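Local coordinates for scaffolding protein (Clostridium cellulolyticum, PDB 1G43) that probably binds crystalline cellulose through its family IIIa carbohydrate-binding module, anchoring the cellulosome scaffoldin of Clostridium cellulolyticum to its substrate, at residues S18-Y23 and N121-F126; K42-Y47 and Y94-L99; L55-D60 and S75-S80. One frame throughout, in Å; residues are numbered along the deposited sequence.

Contact 1 of 3, residues S18-Y23 and N121-F126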
loop_
_atom_site.group_PDB
_atom_site.type_symbol
_atom_site.label_atom_id
_atom_site.label_comp_id
_atom_site.label_asym_id
_atom_site.label_seq_id
_atom_site.Cartn_x
_atom_site.Cartn_y
_atom_site.Cartn_z
ATOM N N SER A 18 -11.070 -15.968 1.751
ATOM C CA SER A 18 -11.851 -15.929 0.526
ATOM C C SER A 18 -12.680 -14.639 0.645
ATOM O O SER A 18 -13.545 -14.533 1.517
ATOM C CB SER A 18 -12.730 -17.173 0.453
ATOM O OG SER A 18 -13.736 -17.030 -0.514
ATOM N N SER A 19 -12.420 -13.669 -0.224
ATOM C CA SER A 19 -13.093 -12.385 -0.117
ATOM C C SER A 19 -13.193 -11.747 -1.476
ATOM O O SER A 19 -12.340 -11.980 -2.338
ATOM C CB SER A 19 -12.273 -11.479 0.828
ATOM O OG SER A 19 -12.727 -10.131 0.891
ATOM N N ASN A 20 -14.234 -10.960 -1.692
ATOM C CA ASN A 20 -14.358 -10.280 -2.971
ATOM C C ASN A 20 -13.748 -8.872 -2.919
ATOM O O ASN A 20 -13.894 -8.105 -3.843
ATOM C CB ASN A 20 -15.801 -10.203 -3.407
ATOM C CG ASN A 20 -16.688 -9.569 -2.365
ATOM O OD1 ASN A 20 -16.232 -8.799 -1.505
ATOM N ND2 ASN A 20 -17.976 -9.865 -2.453
ATOM N N SER A 21 -13.077 -8.550 -1.821
ATOM C CA SER A 21 -12.393 -7.261 -1.652
ATOM C C SER A 21 -11.050 -7.533 -1.016
ATOM O O SER A 21 -10.934 -8.379 -0.132
ATOM C CB SER A 21 -13.124 -6.321 -0.696
ATOM O OG SER A 21 -14.221 -5.707 -1.286
ATOM N N ILE A 22 -10.034 -6.825 -1.455
ATOM C CA ILE A 22 -8.736 -6.970 -0.843
ATOM C C ILE A 22 -8.516 -5.605 -0.201
ATOM O O ILE A 22 -8.651 -4.566 -0.865
ATOM C CB ILE A 22 -7.668 -7.330 -1.903
ATOM C CG1 ILE A 22 -8.098 -8.644 -2.569
ATOM C CG2 ILE A 22 -6.275 -7.388 -1.272
ATOM C CD1 ILE A 22 -7.022 -9.481 -3.287
ATOM N N TYR A 23 -8.243 -5.590 1.098
ATOM C CA TYR A 23 -8.004 -4.330 1.780
ATOM C C TYR A 23 -6.518 -4.218 1.978
ATOM O O TYR A 23 -5.870 -5.235 2.128
ATOM C CB TYR A 23 -8.693 -4.286 3.146
ATOM C CG TYR A 23 -10.203 -4.374 3.071
ATOM C CD1 TYR A 23 -10.837 -5.588 2.804
ATOM C CD2 TYR A 23 -10.987 -3.236 3.188
ATOM C CE1 TYR A 23 -12.195 -5.655 2.652
ATOM C CE2 TYR A 23 -12.342 -3.297 3.037
ATOM C CZ TYR A 23 -12.939 -4.506 2.768
ATOM O OH TYR A 23 -14.303 -4.565 2.600
ATOM N N ASN A 121 -14.614 -6.126 -10.952
ATOM C CA ASN A 121 -15.824 -5.469 -11.384
ATOM C C ASN A 121 -17.057 -6.356 -11.197
ATOM O O ASN A 121 -18.165 -5.846 -11.092
ATOM C CB ASN A 121 -15.692 -5.057 -12.842
ATOM C CG ASN A 121 -14.633 -3.970 -13.047
ATOM O OD1 ASN A 121 -14.431 -3.486 -14.169
ATOM N ND2 ASN A 121 -13.942 -3.590 -11.966
ATOM N N ASP A 122 -16.875 -7.675 -11.130
ATOM C CA ASP A 122 -18.009 -8.570 -10.968
ATOM C C ASP A 122 -18.170 -9.087 -9.562
ATOM O O ASP A 122 -18.965 -9.984 -9.313
ATOM C CB ASP A 122 -17.913 -9.756 -11.923
ATOM C CG ASP A 122 -16.685 -10.637 -11.682
ATOM O OD1 ASP A 122 -16.091 -10.658 -10.582
ATOM O OD2 ASP A 122 -16.320 -11.354 -12.628
ATOM N N TRP A 123 -17.405 -8.522 -8.644
ATOM C CA TRP A 123 -17.448 -8.905 -7.249
ATOM C C TRP A 123 -17.209 -10.364 -6.908
ATOM O O TRP A 123 -17.550 -10.794 -5.824
ATOM C CB TRP A 123 -18.768 -8.443 -6.614
ATOM C CG TRP A 123 -18.902 -6.983 -6.687
ATOM C CD1 TRP A 123 -19.505 -6.271 -7.676
ATOM C CD2 TRP A 123 -18.315 -6.025 -5.798
ATOM N NE1 TRP A 123 -19.328 -4.915 -7.464
ATOM C CE2 TRP A 123 -18.600 -4.740 -6.316
ATOM C CE3 TRP A 123 -17.576 -6.125 -4.617
ATOM C CZ2 TRP A 123 -18.171 -3.558 -5.685
ATOM C CZ3 TRP A 123 -17.149 -4.949 -3.987
ATOM C CH2 TRP A 123 -17.449 -3.681 -4.527
ATOM N N SER A 124 -16.633 -11.132 -7.820
ATOM C CA SER A 124 -16.337 -12.532 -7.520
ATOM C C SER A 124 -15.191 -12.568 -6.496
ATOM O O SER A 124 -14.441 -11.593 -6.335
ATOM C CB SER A 124 -15.952 -13.316 -8.802
ATOM O OG SER A 124 -14.841 -12.747 -9.477
ATOM N N ASN A 125 -15.078 -13.697 -5.817
ATOM C CA ASN A 125 -14.117 -13.927 -4.762
ATOM C C ASN A 125 -12.690 -14.169 -5.211
ATOM O O ASN A 125 -12.462 -14.829 -6.204
ATOM C CB ASN A 125 -14.560 -15.142 -3.929
ATOM C CG ASN A 125 -15.569 -14.793 -2.833
ATOM O OD1 ASN A 125 -16.312 -13.807 -2.918
ATOM N ND2 ASN A 125 -15.597 -15.618 -1.794
ATOM N N PHE A 126 -11.749 -13.621 -4.451
ATOM C CA PHE A 126 -10.328 -13.814 -4.672
ATOM C C PHE A 126 -10.022 -14.925 -3.682
ATOM O O PHE A 126 -10.867 -15.291 -2.862
ATOM C CB PHE A 126 -9.473 -12.617 -4.206
ATOM C CG PHE A 126 -9.549 -11.395 -5.077
ATOM C CD1 PHE A 126 -10.338 -10.324 -4.714
ATOM C CD2 PHE A 126 -8.760 -11.286 -6.218
ATOM C CE1 PHE A 126 -10.337 -9.155 -5.471
ATOM C CE2 PHE A 126 -8.755 -10.114 -6.981
ATOM C CZ PHE A 126 -9.540 -9.055 -6.605
HETATM O O HOH W 1 -11.913 -17.771 -2.989
HETATM O O HOH W 2 -14.076 -8.860 -6.362
HETATM O O HOH W 3 -18.826 -12.275 -2.646
#
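Phe126 meets Ser19 and Ile22 where the loop after strand 111-120 comes back to strand 18-30, at the calcium-binding end of the beta-sandwich. The Phe126 side chain lies about 5 Å from the calcium ion, to which the following residue, Asp127, is a ligand. The main tie is a backbone bond: Phe126 N gives its hydrogen to Ser19 O at 2.7 Å, nearly straight at 173°. The return bond, Ser19 N to Phe126 O, is weak at 3.5 Å. Hydrophobic contact backs it up. The CD1 methyl of Ile22 sits over the centre of the Phe126 ring, 3.7 Å from the centroid and close to the ring normal, while Ile22 CG1 comes within 3.5 Å of Phe126 CD1. The two side chains cross at about a right angle.

At the outer end, Ser18 OG is turned anti to its own nitrogen (chi1 165°) and receives a hydrogen from Asn125 ND2 at 2.7 Å, though the bond is bent to 134°. A water connects the same hydroxyl to Phe126 O. A second water donates to both Asn20 O, at 2.6 Å, and Ser124 O, bridging the two backbones. Beside it, Asn20 CB packs against Trp123 O at 3.0 Å. The loop is also braced internally: Asp122 OD1 accepts from Ser124 N in an Asx turn and takes the Ser124 hydroxyl as well, both reaching it from the same face of the carboxylate.

Outside the two segments, Arg120 makes a cation-pi contact with Phe126, and Lys53 forms a salt bridge with Asp122. Ile22 also packs on Phe118 of strand 111-120 and is hydrogen-bonded to it through the backbone.

Contact 2 of 3, residues K42-Y47 and Y94-L99; sequences KLRYYY and YLEVAL
Arg44 lies across Tyr94, with Arg44 NE 3.3 Å from Tyr94 CE1. The Tyr94 CZ end lies over one face of the guanidinium, displaced toward its rim, and the two planes are inclined at 50°, an oblique packing. Along the guanidinium edge, Glu96 OE2 approaches in plane; at 3.7 Å from Arg44 NE the salt bridge is long, and the two side chains run side by side in the same direction. Arg44 NH1 donates to Tyr46 OH at 3.0 Å in a bent bond, the hydroxyl tilted out of the guanidinium plane, which ties the arginine to its own strand.

Tyr46 lies alongside Tyr94. Their rings are near parallel but slid apart, and the closer contact is the Tyr94 CB group, 3.8 Å from the Tyr46 centroid over its face. With CG of Tyr94 set between its backbone N and carbonyl carbon (chi1 71°), the ring is carried across the Arg44 side chain and barely overlaps Tyr46. Farther along, Lys42 CE presses tightly on Ala98 CB at 3.3 Å, and a water joins Lys42 NZ to Leu99 N.

The backbone sets these positions. Leu43 with Val97 and Tyr45 with Leu95 are antiparallel hydrogen-bonded pairs, whose shortest bond is Val97 N to Leu43 O at 2.7 Å; the strand axes come within 4.4 Å, at 165°. Of the non-hydrogen-bonded pairs, Arg44-Glu96 falls between them and Tyr46-Tyr94 beyond Tyr45-Leu95. Leu43, Tyr45, Leu95 and Val97 turn to the buried face, where Leu43 packs on Phe26 and Val28, and Tyr45 on Ile22, all of strand 18-30.

The central strand 41-47 and its neighbour 91-99 are thus joined in a jelly-roll-like sandwich, and the Arg44, Tyr46, Tyr94 and Glu96 face is consistent with the shallow groove described for family 3 modules.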
loop_
_atom_site.group_PDB
_atom_site.type_symbol
_atom_site.label_atom_id
_atom_site.label_comp_id
_atom_site.label_asym_id
_atom_site.label_seq_id
_atom_site.Cartn_x
_atom_site.Cartn_y
_atom_site.Cartn_z
ATOM N N LYS A 42 5.985 5.435 -3.070
ATOM C CA LYS A 42 5.196 4.364 -3.686
ATOM C C LYS A 42 5.046 3.224 -2.666
ATOM O O LYS A 42 5.911 3.003 -1.814
ATOM C CB LYS A 42 5.844 3.802 -4.947
ATOM C CG LYS A 42 5.913 4.771 -6.114
ATOM C CD LYS A 42 4.556 5.308 -6.448
ATOM C CE LYS A 42 4.650 6.247 -7.629
ATOM N NZ LYS A 42 5.458 7.454 -7.336
ATOM N N LEU A 43 3.931 2.517 -2.747
ATOM C CA LEU A 43 3.669 1.404 -1.860
ATOM C C LEU A 43 3.238 0.242 -2.759
ATOM O O LEU A 43 2.536 0.450 -3.758
ATOM C CB LEU A 43 2.571 1.792 -0.858
ATOM C CG LEU A 43 3.012 2.761 0.244
ATOM C CD1 LEU A 43 1.835 3.490 0.843
ATOM C CD2 LEU A 43 3.762 1.989 1.319
ATOM N N ARG A 44 3.667 -0.969 -2.419
ATOM C CA ARG A 44 3.319 -2.145 -3.199
ATOM C C ARG A 44 2.730 -3.297 -2.384
ATOM O O ARG A 44 3.161 -3.570 -1.259
ATOM C CB ARG A 44 4.540 -2.663 -3.930
ATOM C CG ARG A 44 5.112 -1.725 -4.947
ATOM C CD ARG A 44 6.202 -2.449 -5.674
ATOM N NE ARG A 44 6.670 -1.721 -6.827
ATOM C CZ ARG A 44 7.805 -2.011 -7.454
ATOM N NH1 ARG A 44 8.551 -3.016 -7.019
ATOM N NH2 ARG A 44 8.207 -1.291 -8.494
ATOM N N TYR A 45 1.761 -3.991 -2.975
ATOM C CA TYR A 45 1.082 -5.124 -2.325
ATOM C C TYR A 45 1.033 -6.270 -3.328
ATOM O O TYR A 45 0.308 -6.195 -4.307
ATOM C CB TYR A 45 -0.347 -4.733 -1.928
ATOM C CG TYR A 45 -1.107 -5.820 -1.181
ATOM C CD1 TYR A 45 -1.034 -5.917 0.195
ATOM C CD2 TYR A 45 -1.847 -6.777 -1.865
ATOM C CE1 TYR A 45 -1.674 -6.950 0.884
ATOM C CE2 TYR A 45 -2.497 -7.818 -1.186
ATOM C CZ TYR A 45 -2.395 -7.897 0.193
ATOM O OH TYR A 45 -2.968 -8.940 0.880
ATOM N N TYR A 46 1.769 -7.336 -3.056
ATOM C CA TYR A 46 1.850 -8.465 -3.975
ATOM C C TYR A 46 0.800 -9.574 -3.809
ATOM O O TYR A 46 0.532 -10.012 -2.710
ATOM C CB TYR A 46 3.260 -9.035 -3.907
ATOM C CG TYR A 46 4.329 -8.076 -4.420
ATOM C CD1 TYR A 46 4.814 -7.031 -3.627
ATOM C CD2 TYR A 46 4.850 -8.225 -5.696
ATOM C CE1 TYR A 46 5.803 -6.160 -4.097
ATOM C CE2 TYR A 46 5.826 -7.365 -6.184
ATOM C CZ TYR A 46 6.306 -6.335 -5.381
ATOM O OH TYR A 46 7.298 -5.517 -5.881
ATOM N N TYR A 47 0.221 -10.043 -4.908
ATOM C CA TYR A 47 -0.818 -11.070 -4.836
ATOM C C TYR A 47 -0.912 -11.951 -6.063
ATOM O O TYR A 47 -0.235 -11.707 -7.072
ATOM C CB TYR A 47 -2.186 -10.410 -4.653
ATOM C CG TYR A 47 -2.581 -9.516 -5.818
ATOM C CD1 TYR A 47 -1.957 -8.289 -6.010
ATOM C CD2 TYR A 47 -3.564 -9.897 -6.732
ATOM C CE1 TYR A 47 -2.288 -7.457 -7.063
ATOM C CE2 TYR A 47 -3.915 -9.065 -7.809
ATOM C CZ TYR A 47 -3.264 -7.836 -7.956
ATOM O OH TYR A 47 -3.596 -6.957 -8.943
ATOM N N TYR A 94 0.918 -7.002 -8.736
ATOM C CA TYR A 94 1.063 -6.222 -7.543
ATOM C C TYR A 94 0.333 -4.910 -7.629
ATOM O O TYR A 94 0.247 -4.305 -8.686
ATOM C CB TYR A 94 2.547 -6.001 -7.220
ATOM C CG TYR A 94 3.331 -5.059 -8.135
ATOM C CD1 TYR A 94 3.419 -3.687 -7.860
ATOM C CD2 TYR A 94 4.053 -5.553 -9.230
ATOM C CE1 TYR A 94 4.209 -2.838 -8.635
ATOM C CE2 TYR A 94 4.845 -4.710 -10.011
ATOM C CZ TYR A 94 4.916 -3.363 -9.707
ATOM O OH TYR A 94 5.679 -2.542 -10.483
ATOM N N LEU A 95 -0.231 -4.489 -6.511
ATOM C CA LEU A 95 -0.904 -3.213 -6.449
ATOM C C LEU A 95 0.184 -2.189 -6.188
ATOM O O LEU A 95 1.088 -2.452 -5.423
ATOM C CB LEU A 95 -1.899 -3.176 -5.280
ATOM C CG LEU A 95 -2.313 -1.795 -4.744
ATOM C CD1 LEU A 95 -2.919 -0.900 -5.830
ATOM C CD2 LEU A 95 -3.283 -2.008 -3.607
ATOM N N GLU A 96 0.120 -1.043 -6.846
ATOM C CA GLU A 96 1.077 0.005 -6.563
ATOM C C GLU A 96 0.285 1.229 -6.184
ATOM O O GLU A 96 -0.484 1.736 -6.983
ATOM C CB GLU A 96 1.970 0.343 -7.745
ATOM C CG GLU A 96 2.982 1.418 -7.370
ATOM C CD GLU A 96 3.984 1.691 -8.465
ATOM O OE1 GLU A 96 3.593 2.274 -9.495
ATOM O OE2 GLU A 96 5.156 1.307 -8.298
ATOM N N VAL A 97 0.457 1.683 -4.949
ATOM C CA VAL A 97 -0.236 2.868 -4.475
ATOM C C VAL A 97 0.679 4.080 -4.621
ATOM O O VAL A 97 1.851 4.037 -4.234
ATOM C CB VAL A 97 -0.666 2.700 -3.006
ATOM C CG1 VAL A 97 -1.411 3.920 -2.539
ATOM C CG2 VAL A 97 -1.559 1.493 -2.862
ATOM N N ALA A 98 0.169 5.157 -5.195
ATOM C CA ALA A 98 0.977 6.357 -5.372
ATOM C C ALA A 98 0.138 7.564 -5.034
ATOM O O ALA A 98 -1.053 7.434 -4.828
ATOM C CB ALA A 98 1.455 6.456 -6.789
ATOM N N LEU A 99 0.759 8.737 -4.976
ATOM C CA LEU A 99 0.043 9.975 -4.672
ATOM C C LEU A 99 0.365 11.038 -5.722
ATOM O O LEU A 99 1.485 11.106 -6.226
ATOM C CB LEU A 99 0.397 10.485 -3.274
ATOM C CG LEU A 99 0.065 9.549 -2.105
ATOM C CD1 LEU A 99 1.266 8.703 -1.789
ATOM C CD2 LEU A 99 -0.312 10.335 -0.884
HETATM O O HOH W 4 3.646 8.740 -5.014
#

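Contact 3 of 3, residues L55-D60 and S75-S80; sequences LTFWCD and SKVTGS. Unlike the reference sequence in segment 55-60: Trp58 (reference Leu), Cys59 (reference Gly).
The Phe57 ring lies flat against the backbone of Gly79: Gly79 CA stands over the ring centre, 3.5 Å from the centroid and only 1° off the normal, a CH-pi contact. Gly79 N is over the same ring, 3.5 Å from Phe57 CE2. The lack of a side chain at Gly79 is what lets the main chain come down on the ring so directly. At the edge, near the ring plane, Val77 CG1 approaches Phe57 CZ at 4.3 Å. Phe57 CB points toward the other segment, and CG anti to the backbone nitrogen (chi1 176°) then lays the ring against Gly79. The second flat group, the Trp58 indole, belongs to the other face of strand 55-66, where Thr56 CG2 lies over it, offset toward the rim, and Arg117 makes a cation-pi contact.

Two residues on, Cys59 also points toward the other strand. Its SG meets Val77 CB at 3.8 Å, with Val77 CG2 scarcely farther away. The strand axes, 154° apart in direction, stay 6.9 Å from each other, beyond the spacing of hydrogen-bonded neighbours.

Phe57 also leans on Leu95 and Thr116, and Val77 on Val97 and Leu99. Side-chain packing between facing sheets, without backbone bonds, fits a beta-sandwich, here near its surface, joining strand 55-66 of one sheet to strand 77-88, an outermost strand of the other.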
loop_
_atom_site.group_PDB
_atom_site.type_symbol
_atom_site.label_atom_id
_atom_site.label_comp_id
_atom_site.label_asym_id
_atom_site.label_seq_id
_atom_site.Cartn_x
_atom_site.Cartn_y
_atom_site.Cartn_z
ATOM N N LEU A 55 -10.191 -4.812 -12.505
ATOM C CA LEU A 55 -10.221 -4.492 -11.083
ATOM C C LEU A 55 -10.585 -3.026 -10.861
ATOM O O LEU A 55 -10.410 -2.189 -11.739
ATOM C CB LEU A 55 -8.857 -4.777 -10.451
ATOM C CG LEU A 55 -8.367 -6.230 -10.585
ATOM C CD1 LEU A 55 -7.065 -6.393 -9.807
ATOM C CD2 LEU A 55 -9.401 -7.193 -10.030
ATOM N N THR A 56 -11.140 -2.728 -9.693
ATOM C CA THR A 56 -11.463 -1.348 -9.369
ATOM C C THR A 56 -10.737 -1.017 -8.089
ATOM O O THR A 56 -10.784 -1.788 -7.133
ATOM C CB THR A 56 -12.995 -1.121 -9.198
ATOM O OG1 THR A 56 -13.605 -1.236 -10.478
ATOM C CG2 THR A 56 -13.302 0.291 -8.672
ATOM N N PHE A 57 -10.024 0.107 -8.096
ATOM C CA PHE A 57 -9.298 0.572 -6.924
ATOM C C PHE A 57 -10.056 1.683 -6.175
ATOM O O PHE A 57 -10.676 2.542 -6.785
ATOM C CB PHE A 57 -7.947 1.115 -7.339
ATOM C CG PHE A 57 -7.153 1.703 -6.208
ATOM C CD1 PHE A 57 -6.326 0.903 -5.429
ATOM C CD2 PHE A 57 -7.184 3.069 -5.960
ATOM C CE1 PHE A 57 -5.532 1.452 -4.426
ATOM C CE2 PHE A 57 -6.389 3.634 -4.956
ATOM C CZ PHE A 57 -5.564 2.824 -4.194
ATOM N N TRP A 58 -9.966 1.674 -4.852
ATOM C CA TRP A 58 -10.614 2.695 -4.010
ATOM C C TRP A 58 -9.678 3.139 -2.898
ATOM O O TRP A 58 -9.001 2.302 -2.315
ATOM C CB TRP A 58 -11.867 2.142 -3.299
ATOM C CG TRP A 58 -13.072 1.979 -4.145
ATOM C CD1 TRP A 58 -13.937 2.957 -4.527
ATOM C CD2 TRP A 58 -13.578 0.757 -4.693
ATOM N NE1 TRP A 58 -14.964 2.422 -5.274
ATOM C CE2 TRP A 58 -14.766 1.073 -5.395
ATOM C CE3 TRP A 58 -13.147 -0.580 -4.659
ATOM C CZ2 TRP A 58 -15.535 0.097 -6.061
ATOM C CZ3 TRP A 58 -13.914 -1.555 -5.322
ATOM C CH2 TRP A 58 -15.093 -1.206 -6.011
ATOM N N CYS A 59 -9.614 4.447 -2.625
ATOM C CA CYS A 59 -8.862 4.931 -1.456
ATOM C C CYS A 59 -9.991 5.431 -0.573
ATOM O O CYS A 59 -10.631 6.417 -0.907
ATOM C CB CYS A 59 -7.925 6.109 -1.739
ATOM S SG CYS A 59 -7.058 6.705 -0.210
ATOM N N ASP A 60 -10.246 4.732 0.526
ATOM C CA ASP A 60 -11.312 5.105 1.449
ATOM C C ASP A 60 -10.965 6.321 2.317
ATOM O O ASP A 60 -11.846 7.066 2.741
ATOM C CB ASP A 60 -11.671 3.919 2.358
ATOM C CG ASP A 60 -12.129 2.694 1.573
ATOM O OD1 ASP A 60 -12.801 2.861 0.529
ATOM O OD2 ASP A 60 -11.822 1.560 2.020
ATOM N N SER A 75 -8.459 12.106 -1.881
ATOM C CA SER A 75 -8.653 12.200 -3.314
ATOM C C SER A 75 -7.347 12.211 -4.116
ATOM O O SER A 75 -7.388 12.094 -5.332
ATOM C CB SER A 75 -9.490 13.466 -3.659
ATOM O OG SER A 75 -8.784 14.670 -3.370
ATOM N N LYS A 76 -6.200 12.338 -3.453
ATOM C CA LYS A 76 -4.912 12.376 -4.136
ATOM C C LYS A 76 -4.193 11.048 -4.307
ATOM O O LYS A 76 -3.086 11.006 -4.837
ATOM C CB LYS A 76 -3.950 13.308 -3.403
ATOM C CG LYS A 76 -3.979 14.709 -3.917
ATOM C CD LYS A 76 -4.972 15.564 -3.204
ATOM C CE LYS A 76 -5.095 16.901 -3.908
ATOM N NZ LYS A 76 -5.574 17.916 -2.951
ATOM N N VAL A 77 -4.806 9.968 -3.867
ATOM C CA VAL A 77 -4.183 8.664 -3.978
ATOM C C VAL A 77 -4.621 7.899 -5.221
ATOM O O VAL A 77 -5.774 7.926 -5.593
ATOM C CB VAL A 77 -4.489 7.863 -2.699
ATOM C CG1 VAL A 77 -3.873 6.470 -2.766
ATOM C CG2 VAL A 77 -3.985 8.644 -1.511
ATOM N N THR A 78 -3.696 7.229 -5.881
ATOM C CA THR A 78 -4.055 6.451 -7.053
ATOM C C THR A 78 -3.505 5.035 -6.876
ATOM O O THR A 78 -2.521 4.823 -6.136
ATOM C CB THR A 78 -3.461 7.050 -8.365
ATOM O OG1 THR A 78 -2.033 6.938 -8.351
ATOM C CG2 THR A 78 -3.851 8.496 -8.508
ATOM N N GLY A 79 -4.141 4.087 -7.563
ATOM C CA GLY A 79 -3.734 2.702 -7.491
ATOM C C GLY A 79 -3.502 2.157 -8.879
ATOM O O GLY A 79 -4.196 2.545 -9.809
ATOM N N SER A 80 -2.524 1.278 -9.031
ATOM C CA SER A 80 -2.208 0.668 -10.319
ATOM C C SER A 80 -1.949 -0.809 -10.144
ATOM O O SER A 80 -1.428 -1.227 -9.119
ATOM C CB SER A 80 -0.956 1.291 -10.931
ATOM O OG SER A 80 -1.251 2.593 -11.362
#

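From the N terminus, strand 18-30 opens the longest loop, which contact 1 closes only when the chain reaches residues 121-126. Inside it, contact 2 closes the loop between 42-47 and 94-99, and contact 3, between 55-60 and 75-80, nests within that; none cross. Contact 2 pairs strands inside the five-strand sheet, contact 3 bridges from its outermost strand to the other sheet, and contact 1 fastens the calcium-side loop to that other sheet. Direct touches link all three: Ile22 packs on Tyr45, the Trp123 and Trp58 rings meet, and Glu96 N probably hydrogen-bonds to Ser80 O between neighbouring strands 91-99 and 77-88.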